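Local coordinates for protein agmatine N-acetyltransferase (Drosophila melanogaster, PDB 7CIW) that transfers the acetyl group of acetyl-CoA to agmatine, as a GNAT-fold N-acetyltransferase of the arylalkylamine N-acetyltransferase subfamily, at residues A[5-10]-A[65-70]; A[71-76]-A[144-149]; A[123-128]-A[161-166]; A[180-185]-A[208-213]. The protein carries 1 engineered substitution. One frame throughout, in Å; residues are numbered along the deposited sequence.

Contact 1. Residues A[5-10]-A[65-70]; sequences IADDIV and ALHEGR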
loop_
_atom_site.group_PDB
_atom_site.type_symbol
_atom_site.label_atom_id
_atom_site.label_comp_id
_atom_site.label_asym_id
_atom_site.label_seq_id
_atom_site.Cartn_x
_atom_site.Cartn_y
_atom_site.Cartn_z
ATOM N N ILE A 5 15.202 -6.591 14.501
ATOM C CA ILE A 5 14.060 -7.391 14.919
ATOM C C ILE A 5 14.507 -8.845 14.956
ATOM O O ILE A 5 15.708 -9.133 14.866
ATOM C CB ILE A 5 12.837 -7.187 14.002
ATOM C CG1 ILE A 5 13.123 -7.638 12.569
ATOM C CG2 ILE A 5 12.394 -5.728 13.993
ATOM C CD1 ILE A 5 11.943 -7.390 11.636
ATOM N N ALA A 6 13.545 -9.751 15.140
ATOM C CA ALA A 6 13.685 -11.197 14.994
ATOM C C ALA A 6 15.091 -11.743 15.208
ATOM O O ALA A 6 15.744 -11.454 16.217
ATOM C CB ALA A 6 13.196 -11.615 13.605
ATOM N N ASP A 7 15.560 -12.533 14.244
ATOM C CA ASP A 7 16.840 -13.222 14.338
ATOM C C ASP A 7 17.955 -12.399 13.703
ATOM O O ASP A 7 18.622 -11.614 14.386
ATOM C CB ASP A 7 16.731 -14.593 13.672
ATOM C CG ASP A 7 16.043 -14.529 12.321
ATOM O OD1 ASP A 7 16.709 -14.112 11.348
ATOM O OD2 ASP A 7 14.846 -14.880 12.231
ATOM N N ASP A 8 18.177 -12.597 12.401
ATOM C CA ASP A 8 19.096 -11.793 11.606
ATOM C C ASP A 8 18.353 -10.796 10.723
ATOM O O ASP A 8 18.837 -10.427 9.652
ATOM C CB ASP A 8 19.999 -12.701 10.758
ATOM C CG ASP A 8 21.100 -11.932 10.010
ATOM O OD1 ASP A 8 22.146 -11.643 10.627
ATOM O OD2 ASP A 8 20.940 -11.648 8.797
ATOM N N ILE A 9 17.180 -10.337 11.144
ATOM C CA ILE A 9 16.403 -9.405 10.339
ATOM C C ILE A 9 16.478 -8.027 10.977
ATOM O O ILE A 9 16.245 -7.876 12.181
ATOM C CB ILE A 9 14.947 -9.866 10.165
ATOM C CG1 ILE A 9 14.917 -11.224 9.466
ATOM C CG2 ILE A 9 14.186 -8.853 9.329
ATOM C CD1 ILE A 9 13.561 -11.863 9.456
ATOM N N VAL A 10 16.814 -7.031 10.167
ATOM C CA VAL A 10 16.947 -5.646 10.595
ATOM C C VAL A 10 16.015 -4.815 9.731
ATOM O O VAL A 10 15.939 -5.030 8.520
ATOM C CB VAL A 10 18.393 -5.129 10.441
ATOM C CG1 VAL A 10 18.539 -3.748 11.080
ATOM C CG2 VAL A 10 19.382 -6.117 11.015
ATOM N N ALA A 65 12.901 -4.772 5.526
ATOM C CA ALA A 65 13.548 -5.736 6.407
ATOM C C ALA A 65 14.657 -6.438 5.633
ATOM O O ALA A 65 14.434 -6.911 4.512
ATOM C CB ALA A 65 12.538 -6.756 6.940
ATOM N N LEU A 66 15.848 -6.475 6.226
ATOM C CA LEU A 66 17.061 -6.989 5.608
ATOM C C LEU A 66 17.512 -8.249 6.324
ATOM O O LEU A 66 17.470 -8.320 7.554
ATOM C CB LEU A 66 18.203 -5.970 5.684
ATOM C CG LEU A 66 18.147 -4.674 4.903
ATOM C CD1 LEU A 66 19.406 -3.845 5.195
ATOM C CD2 LEU A 66 18.032 -4.990 3.429
ATOM N N HIS A 67 17.970 -9.222 5.544
ATOM C CA HIS A 67 18.579 -10.445 6.058
ATOM C C HIS A 67 19.754 -10.757 5.141
ATOM O O HIS A 67 19.552 -11.053 3.961
ATOM C CB HIS A 67 17.567 -11.591 6.093
ATOM C CG HIS A 67 18.178 -12.929 6.364
ATOM N ND1 HIS A 67 18.615 -13.305 7.616
ATOM C CD2 HIS A 67 18.439 -13.973 5.543
ATOM C CE1 HIS A 67 19.117 -14.526 7.556
ATOM N NE2 HIS A 67 19.022 -14.954 6.309
ATOM N N GLU A 68 20.978 -10.646 5.665
ATOM C CA GLU A 68 22.203 -10.846 4.881
ATOM C C GLU A 68 22.275 -9.890 3.692
ATOM O O GLU A 68 22.718 -10.257 2.602
ATOM C CB GLU A 68 22.331 -12.295 4.407
ATOM C CG GLU A 68 22.230 -13.326 5.514
ATOM C CD GLU A 68 22.857 -14.651 5.122
ATOM O OE1 GLU A 68 23.035 -15.515 6.007
ATOM O OE2 GLU A 68 23.176 -14.828 3.926
ATOM N N GLY A 69 21.844 -8.651 3.899
ATOM C CA GLY A 69 21.842 -7.662 2.848
ATOM C C GLY A 69 20.710 -7.779 1.852
ATOM O O GLY A 69 20.590 -6.914 0.977
ATOM N N ARG A 70 19.870 -8.800 1.963
ATOM C CA ARG A 70 18.780 -9.041 1.027
ATOM C C ARG A 70 17.477 -8.529 1.627
ATOM O O ARG A 70 17.184 -8.784 2.802
ATOM C CB ARG A 70 18.678 -10.535 0.713
ATOM C CG ARG A 70 17.479 -10.957 -0.103
ATOM C CD ARG A 70 17.641 -12.399 -0.590
ATOM N NE ARG A 70 16.474 -13.232 -0.294
ATOM C CZ ARG A 70 15.999 -14.169 -1.113
ATOM N NH1 ARG A 70 16.590 -14.393 -2.280
ATOM N NH2 ARG A 70 14.932 -14.881 -0.767
#

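Contact 2. Residues A[71-76]-A[144-149]; sequences IVAAVV and GRLMET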
loop_
_atom_site.group_PDB
_atom_site.type_symbol
_atom_site.label_atom_id
_atom_site.label_comp_id
_atom_site.label_asym_id
_atom_site.label_seq_id
_atom_site.Cartn_x
_atom_site.Cartn_y
_atom_site.Cartn_z
ATOM N N ILE A 71 16.698 -7.810 0.827
ATOM C CA ILE A 71 15.387 -7.355 1.286
ATOM C C ILE A 71 14.429 -8.538 1.300
ATOM O O ILE A 71 14.274 -9.238 0.293
ATOM C CB ILE A 71 14.856 -6.221 0.395
ATOM C CG1 ILE A 71 15.766 -4.999 0.497
ATOM C CG2 ILE A 71 13.406 -5.877 0.777
ATOM C CD1 ILE A 71 15.520 -3.968 -0.600
ATOM N N VAL A 72 13.793 -8.767 2.448
ATOM C CA VAL A 72 12.818 -9.840 2.598
ATOM C C VAL A 72 11.421 -9.317 2.895
ATOM O O VAL A 72 10.468 -10.111 2.921
ATOM C CB VAL A 72 13.258 -10.855 3.681
ATOM C CG1 VAL A 72 14.506 -11.588 3.214
ATOM C CG2 VAL A 72 13.531 -10.162 5.010
ATOM N N ALA A 73 11.263 -8.014 3.102
ATOM C CA ALA A 73 9.950 -7.420 3.302
ATOM C C ALA A 73 10.082 -5.920 3.077
ATOM O O ALA A 73 11.163 -5.353 3.238
ATOM C CB ALA A 73 9.396 -7.719 4.702
ATOM N N ALA A 74 8.979 -5.279 2.709
ATOM C CA ALA A 74 9.035 -3.850 2.441
ATOM C C ALA A 74 7.676 -3.214 2.671
ATOM O O ALA A 74 6.638 -3.844 2.461
ATOM C CB ALA A 74 9.486 -3.560 1.001
ATOM N N VAL A 75 7.696 -1.942 3.071
ATOM C CA VAL A 75 6.486 -1.134 3.173
ATOM C C VAL A 75 6.753 0.226 2.542
ATOM O O VAL A 75 7.838 0.797 2.694
ATOM C CB VAL A 75 6.013 -1.020 4.645
ATOM C CG1 VAL A 75 7.056 -0.290 5.522
ATOM C CG2 VAL A 75 4.611 -0.377 4.739
ATOM N N VAL A 76 5.789 0.711 1.772
ATOM C CA VAL A 76 5.881 2.005 1.111
ATOM C C VAL A 76 4.712 2.832 1.611
ATOM O O VAL A 76 3.560 2.393 1.518
ATOM C CB VAL A 76 5.846 1.866 -0.420
ATOM C CG1 VAL A 76 5.742 3.237 -1.081
ATOM C CG2 VAL A 76 7.071 1.119 -0.917
ATOM N N GLY A 144 3.529 -6.995 10.204
ATOM C CA GLY A 144 3.134 -6.197 11.352
ATOM C C GLY A 144 4.263 -5.331 11.874
ATOM O O GLY A 144 4.043 -4.187 12.280
ATOM N N ARG A 145 5.485 -5.865 11.880
ATOM C CA ARG A 145 6.614 -5.064 12.340
ATOM C C ARG A 145 6.830 -3.847 11.451
ATOM O O ARG A 145 7.073 -2.743 11.951
ATOM C CB ARG A 145 7.877 -5.921 12.401
ATOM C CG ARG A 145 7.847 -6.963 13.509
ATOM C CD ARG A 145 8.588 -6.475 14.735
ATOM N NE ARG A 145 8.092 -5.168 15.145
ATOM C CZ ARG A 145 7.324 -4.961 16.203
ATOM N NH1 ARG A 145 6.973 -5.980 16.976
ATOM N NH2 ARG A 145 6.905 -3.734 16.485
ATOM N N LEU A 146 6.724 -4.019 10.127
ATOM C CA LEU A 146 6.870 -2.875 9.233
ATOM C C LEU A 146 5.729 -1.872 9.405
ATOM O O LEU A 146 5.968 -0.660 9.395
ATOM C CB LEU A 146 6.963 -3.345 7.778
ATOM C CG LEU A 146 8.276 -4.064 7.465
ATOM C CD1 LEU A 146 8.242 -4.636 6.065
ATOM C CD2 LEU A 146 9.430 -3.106 7.609
ATOM N N MET A 147 4.484 -2.349 9.563
ATOM C CA MET A 147 3.376 -1.427 9.824
ATOM C C MET A 147 3.576 -0.659 11.128
ATOM O O MET A 147 3.264 0.536 11.209
ATOM C CB MET A 147 2.043 -2.187 9.849
ATOM C CG MET A 147 1.656 -2.780 8.494
ATOM S SD MET A 147 1.305 -1.550 7.237
ATOM C CE MET A 147 -0.222 -0.817 7.839
ATOM N N GLU A 148 4.103 -1.320 12.165
ATOM C CA GLU A 148 4.390 -0.598 13.399
ATOM C C GLU A 148 5.475 0.450 13.182
ATOM O O GLU A 148 5.414 1.548 13.750
ATOM C CB GLU A 148 4.794 -1.580 14.496
ATOM C CG GLU A 148 3.641 -2.488 14.926
ATOM C CD GLU A 148 2.735 -1.837 15.962
ATOM O OE1 GLU A 148 2.902 -0.627 16.229
ATOM O OE2 GLU A 148 1.851 -2.535 16.509
ATOM N N THR A 149 6.467 0.135 12.350
ATOM C CA THR A 149 7.508 1.115 12.045
ATOM C C THR A 149 6.921 2.334 11.358
ATOM O O THR A 149 7.299 3.474 11.659
ATOM C CB THR A 149 8.588 0.467 11.174
ATOM O OG1 THR A 149 9.104 -0.681 11.857
ATOM C CG2 THR A 149 9.722 1.446 10.882
#

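Contact 3. Residues A[123-128]-A[161-166]; sequences PSCLHV and LVSVDC. With G0R (N-(4-carbamimidamidobutyl)ethanamide), chain C.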
loop_
_atom_site.group_PDB
_atom_site.type_symbol
_atom_site.label_atom_id
_atom_site.label_comp_id
_atom_site.label_asym_id
_atom_site.label_seq_id
_atom_site.Cartn_x
_atom_site.Cartn_y
_atom_site.Cartn_z
ATOM N N PRO A 123 -5.808 16.893 9.791
ATOM C CA PRO A 123 -5.240 17.664 8.676
ATOM C C PRO A 123 -4.543 16.819 7.631
ATOM O O PRO A 123 -4.371 17.288 6.496
ATOM C CB PRO A 123 -4.241 18.603 9.367
ATOM C CG PRO A 123 -3.909 17.940 10.639
ATOM C CD PRO A 123 -5.120 17.165 11.065
ATOM N N SER A 124 -4.172 15.588 7.964
ATOM C CA SER A 124 -3.339 14.777 7.093
ATOM C C SER A 124 -3.424 13.335 7.560
ATOM O O SER A 124 -3.882 13.040 8.664
ATOM C CB SER A 124 -1.886 15.250 7.115
ATOM O OG SER A 124 -1.319 15.053 8.403
ATOM N N CYS A 125 -2.933 12.441 6.711
ATOM C CA CYS A 125 -2.893 11.028 7.047
ATOM C C CYS A 125 -1.644 10.432 6.412
ATOM O O CYS A 125 -1.214 10.872 5.347
ATOM C CB CYS A 125 -4.175 10.324 6.558
ATOM S SG CYS A 125 -4.340 8.563 6.976
ATOM N N LEU A 126 -1.041 9.460 7.088
ATOM C CA LEU A 126 0.034 8.682 6.481
ATOM C C LEU A 126 -0.579 7.432 5.865
ATOM O O LEU A 126 -1.105 6.578 6.581
ATOM C CB LEU A 126 1.101 8.320 7.513
ATOM C CG LEU A 126 2.369 7.652 6.994
ATOM C CD1 LEU A 126 2.990 8.443 5.859
ATOM C CD2 LEU A 126 3.371 7.527 8.131
ATOM N N HIS A 127 -0.514 7.325 4.546
ATOM C CA HIS A 127 -1.156 6.227 3.837
ATOM C C HIS A 127 -0.138 5.172 3.430
ATOM O O HIS A 127 0.889 5.497 2.828
ATOM C CB HIS A 127 -1.875 6.760 2.601
ATOM C CG HIS A 127 -2.712 5.737 1.908
ATOM N ND1 HIS A 127 -3.970 5.388 2.346
ATOM C CD2 HIS A 127 -2.459 4.959 0.825
ATOM C CE1 HIS A 127 -4.465 4.452 1.554
ATOM N NE2 HIS A 127 -3.569 4.169 0.628
ATOM N N VAL A 128 -0.440 3.908 3.718
ATOM C CA VAL A 128 0.431 2.798 3.332
ATOM C C VAL A 128 0.046 2.352 1.924
ATOM O O VAL A 128 -1.044 1.815 1.708
ATOM C CB VAL A 128 0.345 1.641 4.329
ATOM C CG1 VAL A 128 1.161 0.445 3.842
ATOM C CG2 VAL A 128 0.817 2.114 5.702
ATOM N N LEU A 161 -3.254 9.938 12.011
ATOM C CA LEU A 161 -3.981 8.825 11.426
ATOM C C LEU A 161 -3.063 8.108 10.453
ATOM O O LEU A 161 -2.252 8.749 9.782
ATOM C CB LEU A 161 -5.241 9.313 10.701
ATOM C CG LEU A 161 -6.294 8.254 10.354
ATOM C CD1 LEU A 161 -7.024 7.794 11.620
ATOM C CD2 LEU A 161 -7.281 8.806 9.320
ATOM N N VAL A 162 -3.188 6.779 10.409
ATOM C CA VAL A 162 -2.606 5.932 9.368
ATOM C C VAL A 162 -3.763 5.266 8.641
ATOM O O VAL A 162 -4.726 4.844 9.283
ATOM C CB VAL A 162 -1.655 4.859 9.941
ATOM C CG1 VAL A 162 -1.117 3.938 8.833
ATOM C CG2 VAL A 162 -0.510 5.504 10.705
ATOM N N SER A 163 -3.680 5.182 7.315
ATOM C CA SER A 163 -4.698 4.486 6.530
ATOM C C SER A 163 -4.034 3.483 5.598
ATOM O O SER A 163 -2.863 3.622 5.243
ATOM C CB SER A 163 -5.561 5.455 5.717
ATOM O OG SER A 163 -4.762 6.262 4.855
ATOM N N VAL A 164 -4.801 2.464 5.195
ATOM C CA VAL A 164 -4.265 1.434 4.308
ATOM C C VAL A 164 -5.417 0.739 3.584
ATOM O O VAL A 164 -6.435 0.410 4.203
ATOM C CB VAL A 164 -3.386 0.439 5.101
ATOM C CG1 VAL A 164 -4.187 -0.224 6.250
ATOM C CG2 VAL A 164 -2.771 -0.616 4.176
ATOM N N ASP A 165 -5.293 0.562 2.262
ATOM C CA ASP A 165 -6.293 -0.165 1.475
ATOM C C ASP A 165 -5.874 -1.625 1.395
ATOM O O ASP A 165 -5.028 -1.995 0.582
ATOM C CB ASP A 165 -6.431 0.413 0.067
ATOM C CG ASP A 165 -6.818 1.879 0.058
ATOM O OD1 ASP A 165 -7.609 2.300 0.928
ATOM O OD2 ASP A 165 -6.336 2.611 -0.836
ATOM N N CYS A 166 -6.497 -2.472 2.207
ATOM C CA CYS A 166 -6.182 -3.896 2.192
ATOM C C CYS A 166 -6.927 -4.557 1.041
ATOM O O CYS A 166 -8.072 -5.000 1.163
ATOM C CB CYS A 166 -6.518 -4.530 3.534
ATOM S SG CYS A 166 -5.513 -3.887 4.899
HETATM C C10 G0R C . -0.119 -0.640 -7.024
HETATM N N12 G0R C . -0.254 -1.716 -7.997
HETATM C C1 G0R C . -0.788 -1.949 1.342
HETATM C C2 G0R C . -1.029 -2.378 -0.104
HETATM C C5 G0R C . -2.489 -2.300 -2.167
HETATM C C6 G0R C . -2.191 -1.145 -3.125
HETATM C C7 G0R C . -2.653 -1.431 -4.559
HETATM C C8 G0R C . -1.547 -1.801 -5.556
HETATM N N4 G0R C . -2.220 -1.920 -0.789
HETATM N N9 G0R C . -0.711 -0.678 -5.917
HETATM N N11 G0R C . 0.714 0.499 -7.321
HETATM O O3 G0R C . -0.239 -3.067 -0.660
HETATM O O HOH W 1 -3.728 2.356 -1.599
HETATM O O HOH W 2 -3.024 0.628 0.384
#

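Contact 4. Residues A[180-185]-A[208-213]; sequences YQLINT and SVQTFV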
loop_
_atom_site.group_PDB
_atom_site.type_symbol
_atom_site.label_atom_id
_atom_site.label_comp_id
_atom_site.label_asym_id
_atom_site.label_seq_id
_atom_site.Cartn_x
_atom_site.Cartn_y
_atom_site.Cartn_z
ATOM N N TYR A 180 -6.304 -1.921 13.960
ATOM C CA TYR A 180 -6.900 -0.968 13.038
ATOM C C TYR A 180 -8.407 -1.194 12.969
ATOM O O TYR A 180 -8.911 -2.275 13.297
ATOM C CB TYR A 180 -6.318 -1.124 11.634
ATOM C CG TYR A 180 -4.928 -0.579 11.382
ATOM C CD1 TYR A 180 -3.846 -0.978 12.150
ATOM C CD2 TYR A 180 -4.701 0.299 10.325
ATOM C CE1 TYR A 180 -2.566 -0.486 11.894
ATOM C CE2 TYR A 180 -3.428 0.782 10.059
ATOM C CZ TYR A 180 -2.378 0.388 10.845
ATOM O OH TYR A 180 -1.119 0.879 10.579
ATOM N N GLN A 181 -9.131 -0.171 12.524
ATOM C CA GLN A 181 -10.580 -0.263 12.366
ATOM C C GLN A 181 -10.971 -0.166 10.897
ATOM O O GLN A 181 -10.454 0.671 10.156
ATOM C CB GLN A 181 -11.297 0.839 13.153
ATOM C CG GLN A 181 -11.164 0.716 14.664
ATOM C CD GLN A 181 -10.227 1.756 15.235
ATOM O OE1 GLN A 181 -10.471 2.958 15.110
ATOM N NE2 GLN A 181 -9.147 1.304 15.865
ATOM N N LEU A 182 -11.916 -1.012 10.498
ATOM C CA LEU A 182 -12.425 -1.007 9.132
ATOM C C LEU A 182 -13.311 0.210 8.889
ATOM O O LEU A 182 -14.193 0.506 9.699
ATOM C CB LEU A 182 -13.233 -2.280 8.892
ATOM C CG LEU A 182 -13.947 -2.422 7.555
ATOM C CD1 LEU A 182 -12.922 -2.589 6.443
ATOM C CD2 LEU A 182 -14.892 -3.625 7.625
ATOM N N ILE A 183 -13.128 0.887 7.748
ATOM C CA ILE A 183 -13.962 2.053 7.464
ATOM C C ILE A 183 -14.658 1.980 6.110
ATOM O O ILE A 183 -15.553 2.790 5.839
ATOM C CB ILE A 183 -13.170 3.373 7.559
ATOM C CG1 ILE A 183 -12.054 3.430 6.519
ATOM C CG2 ILE A 183 -12.619 3.596 8.974
ATOM C CD1 ILE A 183 -11.585 4.847 6.250
ATOM N N ASN A 184 -14.275 1.024 5.258
ATOM C CA ASN A 184 -14.865 0.950 3.921
ATOM C C ASN A 184 -14.596 -0.406 3.291
ATOM O O ASN A 184 -13.499 -0.943 3.415
ATOM C CB ASN A 184 -14.315 2.041 2.992
ATOM C CG ASN A 184 -15.183 2.246 1.749
ATOM O OD1 ASN A 184 -16.280 2.783 1.840
ATOM N ND2 ASN A 184 -14.682 1.830 0.589
ATOM N N THR A 185 -15.592 -0.915 2.559
ATOM C CA THR A 185 -15.474 -2.148 1.798
ATOM C C THR A 185 -16.015 -1.906 0.397
ATOM O O THR A 185 -17.128 -1.394 0.234
ATOM C CB THR A 185 -16.240 -3.302 2.463
ATOM O OG1 THR A 185 -15.791 -3.466 3.819
ATOM C CG2 THR A 185 -16.048 -4.597 1.696
ATOM N N SER A 208 -12.690 -8.224 -1.962
ATOM C CA SER A 208 -12.982 -6.811 -1.758
ATOM C C SER A 208 -11.709 -6.080 -1.367
ATOM O O SER A 208 -10.736 -6.694 -0.920
ATOM C CB SER A 208 -14.020 -6.618 -0.658
ATOM O OG SER A 208 -13.499 -7.124 0.563
ATOM N N VAL A 209 -11.724 -4.759 -1.529
ATOM C CA VAL A 209 -10.711 -3.903 -0.924
ATOM C C VAL A 209 -11.312 -3.329 0.352
ATOM O O VAL A 209 -12.390 -2.718 0.335
ATOM C CB VAL A 209 -10.218 -2.804 -1.890
ATOM C CG1 VAL A 209 -11.373 -2.073 -2.565
ATOM C CG2 VAL A 209 -9.256 -1.817 -1.176
ATOM N N GLN A 210 -10.637 -3.564 1.467
ATOM C CA GLN A 210 -11.097 -3.143 2.784
ATOM C C GLN A 210 -10.130 -2.095 3.312
ATOM O O GLN A 210 -8.953 -2.396 3.529
ATOM C CB GLN A 210 -11.161 -4.328 3.738
ATOM C CG GLN A 210 -12.117 -5.412 3.295
ATOM C CD GLN A 210 -12.073 -6.579 4.229
ATOM O OE1 GLN A 210 -12.779 -6.596 5.228
ATOM N NE2 GLN A 210 -11.221 -7.552 3.931
ATOM N N THR A 211 -10.626 -0.880 3.528
ATOM C CA THR A 211 -9.778 0.204 4.003
ATOM C C THR A 211 -9.839 0.288 5.519
ATOM O O THR A 211 -10.927 0.341 6.099
ATOM C CB THR A 211 -10.203 1.526 3.376
ATOM O OG1 THR A 211 -10.067 1.418 1.957
ATOM C CG2 THR A 211 -9.310 2.670 3.866
ATOM N N PHE A 212 -8.664 0.304 6.149
ATOM C CA PHE A 212 -8.530 0.372 7.597
ATOM C C PHE A 212 -7.750 1.622 7.983
ATOM O O PHE A 212 -6.899 2.102 7.222
ATOM C CB PHE A 212 -7.791 -0.848 8.145
ATOM C CG PHE A 212 -8.565 -2.136 8.077
ATOM C CD1 PHE A 212 -8.624 -2.881 6.902
ATOM C CD2 PHE A 212 -9.184 -2.630 9.212
ATOM C CE1 PHE A 212 -9.310 -4.084 6.866
ATOM C CE2 PHE A 212 -9.874 -3.823 9.180
ATOM C CZ PHE A 212 -9.942 -4.551 8.006
ATOM N N VAL A 213 -8.033 2.137 9.181
ATOM C CA VAL A 213 -7.277 3.246 9.746
ATOM C C VAL A 213 -6.837 2.909 11.162
ATOM O O VAL A 213 -7.437 2.088 11.859
ATOM C CB VAL A 213 -8.068 4.573 9.750
ATOM C CG1 VAL A 213 -8.527 4.923 8.353
ATOM C CG2 VAL A 213 -9.256 4.474 10.696
HETATM O O HOH W 3 -12.206 0.258 0.463
HETATM O O HOH W 4 -15.488 -6.174 4.790
#

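Contact 1. Residues A[5-10]-A[65-70]
The carboxylate of Asp8 stands almost upright against the imidazole of His67, their planes 85° apart, and the aliphatic CG of Glu68 lies over one ring face, shifted toward the rim. OD2 of Asp8 comes within 3.1 Å of His67 ND1, approaching obliquely. His67 opens a type I' turn to Arg70, the tip of a two-residue beta hairpin joining strands 62-67 and 70-80 of the GNAT sheet; the chain entering strand 10-13 pairs with 62-67, the strand that leads into this turn. With its CG anti to the backbone N (chi1 -174°), Asp8 extends its acid toward the turn, where OD2 accepts Glu68 N at 3.3 Å through a rather bent bond. An alanine at His67 would take away the ring beside this acid and beneath Glu68 CG, and the Asp8 carboxylate would probably be freer to swing off the Glu68 amide. Farther in, Val10 and Leu66 form an antiparallel hydrogen-bonded pair: Leu66 N reaches Val10 O at 2.7 Å, and Val10 N reaches Leu66 O at 3.0 Å. The CA of Ile9 adds a CA-H...O contact to Leu66 O. On the buried side, methyl CG2 of Ile9 rests on Ala65 CB at 3.6 Å.

Contact 2. Residues A[71-76]-A[144-149]
Helix 142-156, the GNAT helix that follows the CoA-binding loop, packs on the central sheet by setting Leu146 against Ala73 and Val75 of strand 70-80. The segment axes approach to 8.4 Å and cross at -33°, so strand and helix run in roughly the same direction. No hydrogen bond links them; the evidence for the contact is wholly in the apolar distances. Leu146 carries it with two different parts of its side chain. Its terminal methyl CD1 reaches down to the sheet backbone, 3.5 Å from Ala74 N and 3.6 Å from Ala73 CB, a depth consistent with the small side chain of Ala73. Its CB instead meets CG1 of Val75 at 3.8 Å, the two side chains sliding past one another in opposite directions. The chi1 of Val75 (63°) puts CG1 between the backbone N and the carbonyl carbon, facing the helix, and leaves CG2 to approach the sulfur of Met147 at 4.3 Å. Val75 also touches Leu131 and Ala73 touches Val133, so the strand under the helix lies directly beside strand 125-133, which carries these two CoA-binding residues. Within the helix, Arg145 O accepts from Thr149 N and Thr149 OG1 on opposite faces of its plane, the OG1 bond being 2.9 Å long and its donor tilted 33° from that plane.

Contact 3. Residues A[123-128]-A[161-166]
Where Val128 O and Asp165 N stand 4.5 Å apart, a water molecule takes the place of a direct backbone bond between the two parallel strands. Water 2 donates to Val128 O, and it accepts from Asp165 N and from amide N4 of the bound acetylagmatine at 2.9 Å. N4 also makes a weak bond to Asp165 O, and the acetyl methyl C1 lies 3.7 Å from Val164 CG2. This parting of two adjacent parallel strands is the splay of the GNAT fold, and the product's acetamide sits at its mouth. Before the gap the pairing is regular, as Val128 N meets Ser163 O at 2.9 Å, nearly straight along the carbonyl. The His127 ring adds a side-chain bridge: ND1 shares a 2.8 Å hydrogen bond with Ser163 OG at the ring edge, while water 1 joins NE2 to Asp165 OD2. For Ser163, a chi1 of 57° turns OG toward the imidazole, and Cys125 SG lies 3.2 Å from Ser163 OG. A phenylalanine at His127 would probably leave Ser163 OG and water 1 without their ring nitrogens. Asp165, a CoA-binding residue, has a second partner in Thr211, which bonds its OD1. The strands form the parallel pair of a beta-alpha-beta crossover through helix 142-156, whose Met147 and Val150 touch Val128, while strands 70-80 and 208-215 flank the pair.

Contact 4. Residues A[180-185]-A[208-213]
Val213, Phe212 and Thr211 are the residues of strand 208-215 most deeply buried against segment 180-185, and each is held in a different way. Val213 pairs with Gln181 through two backbone bonds, Gln181 N to Val213 O being 2.9 Å; its CG1 packs at 3.7 Å on CD1 of Ile183, their side chains crossing near a right angle. Phe212, on the other sheet face, has its CG opposite the carbonyl carbon (chi1 -70°), which lays the ring against Leu182; CD1 of Leu182 sits over it in a CH-pi contact, 4.1 Å from the centroid and 19° off the normal. Tyr180 CB meets Phe212 CB at 3.8 Å. Thr211 faces both Ile183 and Asn184: Thr211 O accepts from Ile183 N at 2.8 Å and Thr211 N donates to Asn184 O at 2.9 Å, the signature of a classic beta bulge that shifts the register by one. Its OG1 accepts from water 3, which also takes Asn184 ND2 and donates to Val209 O; Thr211 OG1 is also hydrogen-bonded to OD1 of Asp165. Strand 181-187 closes this edge of the chain's sheet. Strand 161-166 adjoins 208-215 on its other side, while Val110 and Thr114 of helix 99-114 meet Thr211, and Val175 of helix 169-177 meets Phe212.

How the contacts relate
All four contacts involve one mixed sheet, whose strand order runs 2-4, 10-13, 62-67, 70-80, 125-133, 161-166, 208-215, 181-187. Contact 1 lies toward one end and contact 4 at the other, their centres 30 Å apart. Contact 2 adjoins contact 1 through hairpin bonds such as Ala65 O to Val72 N (2.8 Å). Contacts 2 and 3 alternate along the chain because helix 142-156 connects the strands of contact 3; their centres are 15 Å apart, and Val75 packs on Val128. Contact 4 follows last, its centre 11 Å from that of contact 3, and joins it through the backbone pair Cys166 N to Gln210 O (2.8 Å). The splayed substrate site of contact 3 is thus flanked by sheet on both sides.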